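Enolase (alpha proteobacterium BAL199, PDB 3UGV) probably acts as a magnesium-dependent enzyme of the enolase superfamily, related to mandelate racemase and muconate lactonizing enzyme, on a substrate not yet assigned. Local coordinates at residues N162-W167 with L346-W351; H91-M96 with D109-S114; K169-V174 with I206-A211; E67-R72 with A140-M145. One frame throughout, in Å; residues are numbered along the deposited sequence.

Contact 1 (N162-W167 with L346-W351); sequences NSNGLW and LEWQSW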
loop_
_atom_site.group_PDB
_atom_site.type_symbol
_atom_site.label_atom_id
_atom_site.label_comp_id
_atom_site.label_asym_id
_atom_site.label_seq_id
_atom_site.Cartn_x
_atom_site.Cartn_y
_atom_site.Cartn_z
ATOM N N ASN F 162 10.453 -0.208 38.607
ATOM C CA ASN F 162 11.611 -0.866 39.179
ATOM C C ASN F 162 12.012 -2.110 38.379
ATOM O O ASN F 162 11.309 -3.126 38.404
ATOM C CB ASN F 162 11.307 -1.227 40.649
ATOM C CG ASN F 162 12.541 -1.678 41.418
ATOM O OD1 ASN F 162 13.534 -2.135 40.840
ATOM N ND2 ASN F 162 12.476 -1.561 42.738
ATOM N N SER F 163 13.143 -2.048 37.678
ATOM C CA SER F 163 13.622 -3.241 36.986
ATOM C C SER F 163 14.759 -3.989 37.686
ATOM O O SER F 163 15.461 -4.778 37.053
ATOM C CB SER F 163 13.953 -2.963 35.506
ATOM O OG SER F 163 15.055 -2.099 35.358
ATOM N N ASN F 164 14.922 -3.775 38.990
ATOM C CA ASN F 164 16.007 -4.439 39.717
ATOM C C ASN F 164 16.008 -5.972 39.655
ATOM O O ASN F 164 17.068 -6.589 39.755
ATOM C CB ASN F 164 16.025 -4.020 41.178
ATOM C CG ASN F 164 16.980 -2.877 41.455
ATOM O OD1 ASN F 164 17.859 -2.552 40.646
ATOM N ND2 ASN F 164 16.820 -2.266 42.624
ATOM N N GLY F 165 14.835 -6.590 39.514
ATOM C CA GLY F 165 14.755 -8.043 39.604
ATOM C C GLY F 165 13.540 -8.715 38.984
ATOM O O GLY F 165 13.197 -8.459 37.837
ATOM N N LEU F 166 12.887 -9.585 39.750
ATOM C CA LEU F 166 11.811 -10.423 39.224
ATOM C C LEU F 166 12.304 -11.238 38.024
ATOM O O LEU F 166 11.650 -11.292 36.966
ATOM C CB LEU F 166 10.578 -9.589 38.863
ATOM C CG LEU F 166 10.099 -8.649 39.980
ATOM C CD1 LEU F 166 8.784 -7.975 39.613
ATOM C CD2 LEU F 166 9.951 -9.422 41.287
ATOM N N TRP F 167 13.467 -11.866 38.204
ATOM C CA TRP F 167 14.050 -12.741 37.189
ATOM C C TRP F 167 13.343 -14.091 37.228
ATOM O O TRP F 167 12.316 -14.217 37.886
ATOM C CB TRP F 167 15.564 -12.875 37.383
ATOM C CG TRP F 167 16.280 -11.620 37.008
ATOM C CD1 TRP F 167 16.840 -10.701 37.850
ATOM C CD2 TRP F 167 16.469 -11.118 35.683
ATOM N NE1 TRP F 167 17.375 -9.663 37.125
ATOM C CE2 TRP F 167 17.160 -9.900 35.793
ATOM C CE3 TRP F 167 16.126 -11.590 34.412
ATOM C CZ2 TRP F 167 17.524 -9.151 34.678
ATOM C CZ3 TRP F 167 16.477 -10.845 33.314
ATOM C CH2 TRP F 167 17.168 -9.636 33.452
ATOM N N LEU F 346 10.329 5.845 33.102
ATOM C CA LEU F 346 11.770 5.743 33.295
ATOM C C LEU F 346 12.118 4.380 33.887
ATOM O O LEU F 346 11.584 3.998 34.925
ATOM C CB LEU F 346 12.253 6.841 34.237
ATOM C CG LEU F 346 13.768 6.798 34.439
ATOM C CD1 LEU F 346 14.400 8.135 34.136
ATOM C CD2 LEU F 346 14.123 6.325 35.828
ATOM N N GLU F 347 13.003 3.634 33.237
ATOM C CA GLU F 347 13.410 2.360 33.808
ATOM C C GLU F 347 14.421 2.605 34.912
ATOM O O GLU F 347 15.452 3.228 34.672
ATOM C CB GLU F 347 14.031 1.445 32.755
ATOM C CG GLU F 347 14.386 0.072 33.310
ATOM C CD GLU F 347 15.088 -0.808 32.293
ATOM O OE1 GLU F 347 14.576 -1.913 31.985
ATOM O OE2 GLU F 347 16.155 -0.390 31.800
ATOM N N TRP F 348 14.141 2.109 36.116
ATOM C CA TRP F 348 15.058 2.317 37.227
ATOM C C TRP F 348 15.664 1.020 37.723
ATOM O O TRP F 348 14.973 0.013 37.866
ATOM C CB TRP F 348 14.381 3.068 38.381
ATOM C CG TRP F 348 15.284 3.335 39.579
ATOM C CD1 TRP F 348 16.061 4.445 39.791
ATOM C CD2 TRP F 348 15.497 2.479 40.718
ATOM N NE1 TRP F 348 16.736 4.332 40.988
ATOM C CE2 TRP F 348 16.408 3.138 41.576
ATOM C CE3 TRP F 348 15.005 1.226 41.099
ATOM C CZ2 TRP F 348 16.840 2.580 42.783
ATOM C CZ3 TRP F 348 15.431 0.677 42.308
ATOM C CH2 TRP F 348 16.343 1.351 43.128
ATOM N N GLN F 349 16.967 1.062 37.985
ATOM C CA GLN F 349 17.677 -0.037 38.632
ATOM C C GLN F 349 18.839 0.574 39.405
ATOM O O GLN F 349 19.254 1.691 39.111
ATOM C CB GLN F 349 18.172 -1.060 37.605
ATOM C CG GLN F 349 19.356 -0.590 36.773
ATOM C CD GLN F 349 18.975 0.402 35.690
ATOM O OE1 GLN F 349 17.874 0.347 35.120
ATOM N NE2 GLN F 349 19.887 1.319 35.395
ATOM N N SER F 350 19.349 -0.131 40.407
ATOM C CA SER F 350 20.453 0.403 41.211
ATOM C C SER F 350 21.770 -0.359 41.001
ATOM O O SER F 350 22.665 -0.339 41.846
ATOM C CB SER F 350 20.073 0.459 42.697
ATOM O OG SER F 350 19.617 -0.797 43.156
ATOM N N TRP F 351 21.876 -1.016 39.856
ATOM C CA TRP F 351 23.047 -1.806 39.518
ATOM C C TRP F 351 24.327 -0.985 39.513
ATOM O O TRP F 351 25.393 -1.503 39.849
ATOM C CB TRP F 351 22.834 -2.487 38.167
ATOM C CG TRP F 351 21.611 -3.369 38.153
ATOM C CD1 TRP F 351 20.852 -3.741 39.231
ATOM C CD2 TRP F 351 20.999 -3.965 37.009
ATOM N NE1 TRP F 351 19.814 -4.541 38.826
ATOM C CE2 TRP F 351 19.881 -4.696 37.467
ATOM C CE3 TRP F 351 21.291 -3.964 35.642
ATOM C CZ2 TRP F 351 19.057 -5.413 36.607
ATOM C CZ3 TRP F 351 20.467 -4.677 34.788
ATOM C CH2 TRP F 351 19.365 -5.390 35.272
#
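Asn162 and Trp348 form a parallel beta bridge where strand 157-162 meets strand 346-348. The two are the first and last strands of a barrel domain of the kind found across the enolase superfamily, and their pairing helps close it. The backbone bond runs from Ser163 N to Trp348 O, at 2.8 Å and nearly straight out from the carbonyl. Trp348 O takes a second, longer bond from Ser163 OG (3.3 Å), which comes from above the carbonyl plane. A chi1 of 67° puts this hydroxyl between the backbone N and the carbonyl carbon, on the side of the neighbouring strand. OG also packs on Glu347 CG. The Glu347 carboxylate is held by Lys194 and the backbone N of Leu328, and the side chain lies about 5 Å from a bound magnesium ion.

The Asn164 amide grips Ser350 twice. Asn164 OD1 accepts from Ser350 N at 2.9 Å, in the carbonyl plane and on a lone pair. Asn164 ND2 gives to Ser350 OG at 3.2 Å, and also reaches Glu184. The loop is shaped by an Asx turn, with Asn162 OD1 accepting from Asn164 N at 2.8 Å.

The remaining contacts are packing on indole rings. The Asn162 amide stands beside the Trp348 ring with the planes 85° apart, and OD1 sits at the ring edge. Asn164 ND2 approaches the same ring obliquely, 3.3 Å from Trp348 CZ3. Trp167, itself in a cation-pi contact with Arg196, meets Trp351 more loosely: Trp351 CH2 lies near the plane of the Trp167 ring, at its edge, 4.2 Å from Trp167 CZ2.

Contact 2 (H91-M96 with D109-S114); sequences HDMSDM and DKTRKS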
loop_
_atom_site.group_PDB
_atom_site.type_symbol
_atom_site.label_atom_id
_atom_site.label_comp_id
_atom_site.label_asym_id
_atom_site.label_seq_id
_atom_site.Cartn_x
_atom_site.Cartn_y
_atom_site.Cartn_z
ATOM N N HIS F 91 39.880 5.438 23.920
ATOM C CA HIS F 91 41.158 6.142 23.972
ATOM C C HIS F 91 41.604 6.589 22.581
ATOM O O HIS F 91 42.279 7.609 22.432
ATOM C CB HIS F 91 42.224 5.292 24.667
ATOM C CG HIS F 91 42.005 5.144 26.144
ATOM N ND1 HIS F 91 42.685 4.220 26.912
ATOM C CD2 HIS F 91 41.187 5.810 26.995
ATOM C CE1 HIS F 91 42.291 4.322 28.170
ATOM N NE2 HIS F 91 41.384 5.279 28.249
ATOM N N ASP F 92 41.201 5.834 21.564
ATOM C CA ASP F 92 41.477 6.203 20.180
ATOM C C ASP F 92 40.684 7.437 19.768
ATOM O O ASP F 92 41.141 8.225 18.942
ATOM C CB ASP F 92 41.149 5.049 19.232
ATOM C CG ASP F 92 42.365 4.222 18.872
ATOM O OD1 ASP F 92 43.493 4.761 18.942
ATOM O OD2 ASP F 92 42.188 3.035 18.507
ATOM N N MET F 93 39.484 7.592 20.320
ATOM C CA MET F 93 38.684 8.780 20.035
ATOM C C MET F 93 39.285 9.961 20.776
ATOM O O MET F 93 39.306 11.085 20.273
ATOM C CB MET F 93 37.218 8.578 20.426
ATOM C CG MET F 93 36.410 7.803 19.402
ATOM S SD MET F 93 34.834 7.177 20.048
ATOM C CE MET F 93 34.191 6.311 18.612
ATOM N N SER F 94 39.790 9.692 21.975
ATOM C CA SER F 94 40.464 10.719 22.750
ATOM C C SER F 94 41.643 11.308 21.956
ATOM O O SER F 94 41.753 12.531 21.818
ATOM C CB SER F 94 40.922 10.160 24.099
ATOM O OG SER F 94 41.507 11.175 24.905
ATOM N N ASP F 95 42.511 10.443 21.425
ATOM C CA ASP F 95 43.640 10.899 20.599
ATOM C C ASP F 95 43.154 11.752 19.433
ATOM O O ASP F 95 43.713 12.805 19.137
ATOM C CB ASP F 95 44.445 9.716 20.049
ATOM C CG ASP F 95 45.223 8.978 21.129
ATOM O OD1 ASP F 95 45.460 9.566 22.209
ATOM O OD2 ASP F 95 45.602 7.808 20.890
ATOM N N MET F 96 42.097 11.281 18.780
ATOM C CA MET F 96 41.552 11.932 17.598
ATOM C C MET F 96 40.887 13.275 17.920
ATOM O O MET F 96 40.773 14.145 17.051
ATOM C CB MET F 96 40.549 10.996 16.918
ATOM C CG MET F 96 40.011 11.500 15.590
ATOM S SD MET F 96 38.330 10.930 15.243
ATOM C CE MET F 96 37.373 12.196 16.067
ATOM N N ASP F 109 29.227 13.688 15.217
ATOM C CA ASP F 109 29.471 13.469 13.796
ATOM C C ASP F 109 30.887 12.948 13.507
ATOM O O ASP F 109 31.046 11.983 12.760
ATOM C CB ASP F 109 29.184 14.726 12.987
ATOM C CG ASP F 109 29.586 14.578 11.533
ATOM O OD1 ASP F 109 28.806 13.958 10.771
ATOM O OD2 ASP F 109 30.677 15.077 11.155
ATOM N N LYS F 110 31.902 13.570 14.108
ATOM C CA LYS F 110 33.303 13.163 13.905
ATOM C C LYS F 110 33.625 11.746 14.403
ATOM O O LYS F 110 34.358 11.015 13.745
ATOM C CB LYS F 110 34.273 14.163 14.552
ATOM C CG LYS F 110 34.174 15.601 14.022
ATOM C CD LYS F 110 35.070 16.555 14.821
ATOM C CE LYS F 110 34.965 17.983 14.301
ATOM N NZ LYS F 110 35.923 18.895 14.991
ATOM N N THR F 111 33.098 11.369 15.567
ATOM C CA THR F 111 33.314 10.020 16.089
ATOM C C THR F 111 32.662 8.930 15.225
ATOM O O THR F 111 33.275 7.892 14.960
ATOM C CB THR F 111 32.846 9.875 17.551
ATOM O OG1 THR F 111 31.432 10.108 17.642
ATOM C CG2 THR F 111 33.581 10.863 18.442
ATOM N N ARG F 112 31.428 9.167 14.784
ATOM C CA ARG F 112 30.732 8.218 13.916
ATOM C C ARG F 112 31.358 8.100 12.525
ATOM O O ARG F 112 31.397 7.007 11.955
ATOM C CB ARG F 112 29.249 8.559 13.805
ATOM C CG ARG F 112 28.487 8.345 15.107
ATOM C CD ARG F 112 26.984 8.494 14.904
ATOM N NE ARG F 112 26.314 7.208 14.730
ATOM C CZ ARG F 112 25.183 7.054 14.049
ATOM N NH1 ARG F 112 24.614 8.108 13.475
ATOM N NH2 ARG F 112 24.626 5.853 13.933
ATOM N N LYS F 113 31.846 9.213 11.978
ATOM C CA LYS F 113 32.553 9.168 10.694
ATOM C C LYS F 113 33.838 8.348 10.782
ATOM O O LYS F 113 34.175 7.624 9.848
ATOM C CB LYS F 113 32.897 10.571 10.183
ATOM C CG LYS F 113 31.750 11.342 9.542
ATOM C CD LYS F 113 32.275 12.647 8.915
ATOM C CE LYS F 113 31.160 13.650 8.597
ATOM N NZ LYS F 113 30.170 13.161 7.591
ATOM N N SER F 114 34.561 8.461 11.895
ATOM C CA SER F 114 35.855 7.780 12.021
ATOM C C SER F 114 35.728 6.252 11.944
ATOM O O SER F 114 36.683 5.561 11.560
ATOM C CB SER F 114 36.575 8.181 13.314
ATOM O OG SER F 114 36.000 7.546 14.452
#
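Ser114 OG donates to Thr111 O at 2.8 Å, back across one turn of helix 104-114. Both residues touch methionines of helix 83-97. The bond ties the Ser114 hydroxyl to the backbone of its own helix, and Ser114 CB packs against Met96 SD at 3.8 Å. Thr111 behaves alike: its OG1 bonds to Ile107 O in the preceding turn, and Thr111 CB meets Met93 CE at 4.0 Å.

The two methionines reach across differently. Met93 is extended beyond CG and crosses Thr111 at about a right angle. It also touches Ala127 and Val131 of helix 123-142, so the side chain lies where three helices meet. In Met96, chi1 (-174°) and the roughly extended chi2 carry SD to Ser114 CB; the turn at chi3 (87°) swings Met96 CE to Lys110 CB, 4.0 Å away. The Lys110 chain leads away, and its NZ bonds to Gln100. An alanine in place of Met96 would probably open a gap beside Ser114 CB and Lys110 CB.

The segment axes come no closer than 11.0 Å and run at 119° to each other, a distance that long side chains can bridge. These helices belong to the N-terminal capping domain of the superfamily fold. No hydrogen bond or salt bridge joins the two segments. The pairing rests on dispersion contacts of methionine sulfur and methyl groups on CB carbons, while the hydroxyls are spent within their own helix.

Contact 3 (K169-V174 with I206-A211); sequences KSPAEV and IETAEA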
loop_
_atom_site.group_PDB
_atom_site.type_symbol
_atom_site.label_atom_id
_atom_site.label_comp_id
_atom_site.label_asym_id
_atom_site.label_seq_id
_atom_site.Cartn_x
_atom_site.Cartn_y
_atom_site.Cartn_z
ATOM N N LYS F 169 12.932 -16.885 38.645
ATOM C CA LYS F 169 12.844 -17.750 39.820
ATOM C C LYS F 169 11.417 -18.264 39.996
ATOM O O LYS F 169 10.571 -18.079 39.122
ATOM C CB LYS F 169 13.309 -16.992 41.062
ATOM C CG LYS F 169 14.749 -16.473 40.937
ATOM C CD LYS F 169 15.209 -15.768 42.198
ATOM C CE LYS F 169 14.357 -14.538 42.481
ATOM N NZ LYS F 169 14.729 -13.885 43.774
ATOM N N SER F 170 11.146 -18.919 41.117
ATOM C CA SER F 170 9.828 -19.512 41.346
ATOM C C SER F 170 8.802 -18.426 41.640
ATOM O O SER F 170 9.161 -17.340 42.112
ATOM C CB SER F 170 9.881 -20.464 42.540
ATOM O OG SER F 170 10.042 -19.726 43.747
ATOM N N PRO F 171 7.516 -18.721 41.384
ATOM C CA PRO F 171 6.443 -17.762 41.677
ATOM C C PRO F 171 6.539 -17.160 43.079
ATOM O O PRO F 171 6.544 -15.933 43.212
ATOM C CB PRO F 171 5.174 -18.610 41.546
ATOM C CG PRO F 171 5.543 -19.659 40.524
ATOM C CD PRO F 171 7.014 -19.937 40.713
ATOM N N ALA F 172 6.607 -18.003 44.110
ATOM C CA ALA F 172 6.586 -17.506 45.485
ATOM C C ALA F 172 7.793 -16.617 45.772
ATOM O O ALA F 172 7.681 -15.621 46.467
ATOM C CB ALA F 172 6.507 -18.657 46.486
ATOM N N GLU F 173 8.946 -16.981 45.227
ATOM C CA GLU F 173 10.149 -16.179 45.396
ATOM C C GLU F 173 10.027 -14.848 44.675
ATOM O O GLU F 173 10.531 -13.835 45.143
ATOM C CB GLU F 173 11.359 -16.905 44.827
ATOM C CG GLU F 173 11.995 -17.926 45.727
ATOM C CD GLU F 173 13.287 -18.437 45.135
ATOM O OE1 GLU F 173 13.223 -19.185 44.135
ATOM O OE2 GLU F 173 14.365 -18.064 45.648
ATOM N N VAL F 174 9.374 -14.853 43.518
ATOM C CA VAL F 174 9.268 -13.632 42.729
ATOM C C VAL F 174 8.260 -12.685 43.379
ATOM O O VAL F 174 8.465 -11.468 43.417
ATOM C CB VAL F 174 8.928 -13.933 41.250
ATOM C CG1 VAL F 174 8.516 -12.663 40.519
ATOM C CG2 VAL F 174 10.129 -14.580 40.570
ATOM N N ILE F 206 2.684 -17.241 33.922
ATOM C CA ILE F 206 1.397 -16.650 34.240
ATOM C C ILE F 206 1.152 -16.764 35.741
ATOM O O ILE F 206 0.665 -15.842 36.388
ATOM C CB ILE F 206 0.285 -17.373 33.449
ATOM C CG1 ILE F 206 0.353 -16.959 31.974
ATOM C CG2 ILE F 206 -1.091 -17.102 34.056
ATOM C CD1 ILE F 206 -0.528 -17.774 31.079
ATOM N N GLU F 207 1.506 -17.920 36.282
ATOM C CA GLU F 207 1.425 -18.179 37.708
ATOM C C GLU F 207 2.212 -17.116 38.465
ATOM O O GLU F 207 1.748 -16.587 39.480
ATOM C CB GLU F 207 2.008 -19.560 37.977
ATOM C CG GLU F 207 1.669 -20.170 39.303
ATOM C CD GLU F 207 2.373 -21.508 39.487
ATOM O OE1 GLU F 207 2.344 -22.333 38.540
ATOM O OE2 GLU F 207 2.973 -21.719 40.565
ATOM N N THR F 208 3.401 -16.796 37.957
ATOM C CA THR F 208 4.226 -15.748 38.547
ATOM C C THR F 208 3.555 -14.366 38.535
ATOM O O THR F 208 3.545 -13.671 39.549
ATOM C CB THR F 208 5.586 -15.683 37.864
ATOM O OG1 THR F 208 6.250 -16.936 38.032
ATOM C CG2 THR F 208 6.437 -14.594 38.485
ATOM N N ALA F 209 3.002 -13.973 37.388
ATOM C CA ALA F 209 2.257 -12.726 37.282
ATOM C C ALA F 209 1.145 -12.658 38.340
ATOM O O ALA F 209 1.006 -11.653 39.057
ATOM C CB ALA F 209 1.667 -12.575 35.862
ATOM N N GLU F 210 0.358 -13.730 38.440
ATOM C CA GLU F 210 -0.763 -13.775 39.387
ATOM C C GLU F 210 -0.255 -13.672 40.817
ATOM O O GLU F 210 -0.837 -12.967 41.624
ATOM C CB GLU F 210 -1.601 -15.047 39.208
ATOM C CG GLU F 210 -2.229 -15.227 37.808
ATOM C CD GLU F 210 -3.347 -14.223 37.496
ATOM O OE1 GLU F 210 -3.541 -13.264 38.279
ATOM O OE2 GLU F 210 -4.040 -14.399 36.462
ATOM N N ALA F 211 0.850 -14.348 41.119
ATOM C CA ALA F 211 1.435 -14.301 42.461
ATOM C C ALA F 211 1.951 -12.902 42.820
ATOM O O ALA F 211 1.790 -12.434 43.952
ATOM C CB ALA F 211 2.549 -15.330 42.588
#
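Glu207 reaches Pro171 with its carboxylate. CG is anti to the backbone N (chi1 -163°) and the chain beyond it is extended, which brings Glu207 OE2 to 3.3 Å from Pro171 CG. This is contact with a ring carbon and no polar bond, on the solvent side.

Thr208 comes next and is the residue whose CA lies nearest across the contact, 4.3 Å from Pro171 CA. Its two branches do different work. Thr208 OG1 bonds to Val204 O one turn back and lies against the proline, 3.7 Å from Pro171 CA. Thr208 CG2 points to Val174 and meets Val174 CG1 at 3.5 Å, tighter than a usual carbon contact. A serine in place of Thr208 would remove this methyl and would probably leave Val174 CG1 without its close neighbour.

Ala211, one turn further, closes the line. Ala211 CB lies 4.3 Å from Pro171 CB and a little nearer to Pro171 O.

Ser170 caps the first turn of helix 171-183 at the N-cap position. Ser170 OG accepts a weak bond from Glu173 N and donates to Glu173 OE1 at 3.2 Å. No hydrogen bond crosses between the two segments. Val174 and Thr208 both also rest on Leu195 of strand 192-196, which lies between the two helices in sequence. This is the packing of consecutive outer helices against a strand of the enolase-type beta/alpha barrel.

Contact 4 (E67-R72 with A140-M145); sequences EGVPGR and ARAANM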
loop_
_atom_site.group_PDB
_atom_site.type_symbol
_atom_site.label_atom_id
_atom_site.label_comp_id
_atom_site.label_asym_id
_atom_site.label_seq_id
_atom_site.Cartn_x
_atom_site.Cartn_y
_atom_site.Cartn_z
ATOM N N GLU F 67 40.151 24.177 29.860
ATOM C CA GLU F 67 39.624 25.189 30.770
ATOM C C GLU F 67 39.326 24.632 32.164
ATOM O O GLU F 67 38.795 25.344 33.024
ATOM C CB GLU F 67 38.351 25.816 30.186
ATOM C CG GLU F 67 38.545 26.555 28.864
ATOM C CD GLU F 67 38.738 25.621 27.673
ATOM O OE1 GLU F 67 38.362 24.429 27.772
ATOM O OE2 GLU F 67 39.266 26.083 26.635
ATOM N N GLY F 68 39.647 23.357 32.379
ATOM C CA GLY F 68 39.497 22.742 33.689
ATOM C C GLY F 68 38.104 22.258 34.064
ATOM O O GLY F 68 37.860 21.906 35.219
ATOM N N VAL F 69 37.190 22.241 33.097
ATOM C CA VAL F 69 35.839 21.734 33.319
ATOM C C VAL F 69 35.780 20.227 33.084
ATOM O O VAL F 69 36.157 19.744 32.024
ATOM C CB VAL F 69 34.834 22.425 32.396
ATOM C CG1 VAL F 69 33.418 21.988 32.730
ATOM C CG2 VAL F 69 34.975 23.943 32.510
ATOM N N PRO F 70 35.318 19.471 34.083
ATOM C CA PRO F 70 35.271 18.012 33.946
ATOM C C PRO F 70 34.002 17.537 33.235
ATOM O O PRO F 70 33.051 18.300 33.076
ATOM C CB PRO F 70 35.230 17.544 35.399
ATOM C CG PRO F 70 34.408 18.618 36.079
ATOM C CD PRO F 70 34.777 19.923 35.379
ATOM N N GLY F 71 34.000 16.276 32.819
ATOM C CA GLY F 71 32.819 15.639 32.274
ATOM C C GLY F 71 32.806 14.181 32.695
ATOM O O GLY F 71 33.791 13.466 32.523
ATOM N N ARG F 72 31.691 13.736 33.259
ATOM C CA ARG F 72 31.611 12.387 33.788
ATOM C C ARG F 72 30.345 11.661 33.349
ATOM O O ARG F 72 29.243 12.151 33.537
ATOM C CB ARG F 72 31.694 12.413 35.319
ATOM C CG ARG F 72 33.081 12.738 35.861
ATOM C CD ARG F 72 33.177 12.565 37.380
ATOM N NE ARG F 72 32.628 13.711 38.095
ATOM C CZ ARG F 72 33.255 14.874 38.217
ATOM N NH1 ARG F 72 34.452 15.043 37.667
ATOM N NH2 ARG F 72 32.684 15.871 38.881
ATOM N N ALA F 140 27.323 21.034 30.095
ATOM C CA ALA F 140 26.389 21.461 31.131
ATOM C C ALA F 140 27.117 22.104 32.314
ATOM O O ALA F 140 26.724 23.165 32.790
ATOM C CB ALA F 140 25.572 20.283 31.599
ATOM N N ARG F 141 28.176 21.452 32.789
ATOM C CA ARG F 141 28.971 21.989 33.891
ATOM C C ARG F 141 29.570 23.341 33.508
ATOM O O ARG F 141 29.548 24.290 34.292
ATOM C CB ARG F 141 30.074 21.003 34.311
ATOM C CG ARG F 141 29.538 19.712 34.919
ATOM C CD ARG F 141 30.645 18.714 35.279
ATOM N NE ARG F 141 30.088 17.512 35.904
ATOM C CZ ARG F 141 29.784 17.413 37.197
ATOM N NH1 ARG F 141 29.987 18.445 38.006
ATOM N NH2 ARG F 141 29.275 16.286 37.685
ATOM N N ALA F 142 30.090 23.426 32.292
ATOM C CA ALA F 142 30.618 24.677 31.774
ATOM C C ALA F 142 29.576 25.802 31.765
ATOM O O ALA F 142 29.931 26.970 31.814
ATOM C CB ALA F 142 31.210 24.467 30.372
ATOM N N ALA F 143 28.292 25.462 31.690
ATOM C CA ALA F 143 27.243 26.482 31.738
ATOM C C ALA F 143 26.672 26.603 33.147
ATOM O O ALA F 143 25.697 27.323 33.373
ATOM C CB ALA F 143 26.131 26.157 30.745
ATOM N N ASN F 144 27.280 25.885 34.088
ATOM C CA ASN F 144 26.772 25.798 35.460
ATOM C C ASN F 144 25.265 25.483 35.523
ATOM O O ASN F 144 24.520 26.084 36.305
ATOM C CB ASN F 144 27.107 27.075 36.244
ATOM C CG ASN F 144 26.859 26.929 37.734
ATOM O OD1 ASN F 144 26.168 27.749 38.343
ATOM N ND2 ASN F 144 27.414 25.878 38.330
ATOM N N MET F 145 24.832 24.535 34.692
ATOM C CA MET F 145 23.427 24.126 34.623
ATOM C C MET F 145 23.292 22.623 34.743
ATOM O O MET F 145 24.132 21.877 34.233
ATOM C CB MET F 145 22.812 24.551 33.292
ATOM C CG MET F 145 22.582 26.052 33.159
ATOM S SD MET F 145 22.013 26.515 31.514
ATOM C CE MET F 145 21.789 28.271 31.751
HETATM O O HOH W 1 28.563 13.961 36.013
#
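Arg141 carries this contact with Val69, Pro70 and Arg72. Its chain is extended from CG to NE (chi2 and chi3 both 178°) and carries the guanidinium from helix 123-142 past Pro70 to Arg72. Arg141 CB packs on Val69 CG1 at 3.8 Å. Further out, Arg141 CD lies 3.3 Å from Pro70 O and also touches Pro70 CG, with the two side chains at about a right angle. The guanidinium ends under Arg72 NH2.

Arg72 is bent instead, at chi3 (-80°). The bend lays Arg72 NH2 over one face of the Arg141 guanidinium, 3.6 Å from Arg141 NH2, with the planes 48° apart. Nearby groups probably ease the meeting of two positive charges. Asp137 OD2 pairs with Arg141 NE and also accepts from Arg72 N. Arg72 NE bonds to Leu377 O. A water in the plane of the Arg141 guanidinium, at its edge, accepts from Arg141 NH2 at 3.0 Å and donates to Arg72 O at 3.1 Å, linking helix to strand.

Val69 directs its CG1 methyl at the end of the helix. There Val69 CG1 touches Ala142 N at 3.7 Å and Ala142 CB. The helix stops just beyond. Asn144, with positive phi, is the C-prime residue, Asn144 N bonds to Arg141 O, and Met145 N bonds to Ala140 O at 3.0 Å: a Schellman motif.

Contact 1 is the buried one, its centre about 10 Å from the centre of the chain. Contacts 2 and 3 are partly buried, and contact 4 lies at the surface. Contacts 1 and 3 belong to the barrel and touch each other: Leu166 and Trp167 pack on Val174, where the loop after strand 157-162 runs into helix 171-183. Contacts 2 and 4 lie in the N-terminal domain, about 21 Å apart between centres. Helix 123-142 ends in contact 4 and also backs contact 2. Chemistry follows place. Near a bound magnesium, contact 1 is rich in hydrogen bonds. The helix pairs of contacts 2 and 3 meet without them. Contact 4 uses charge and a water.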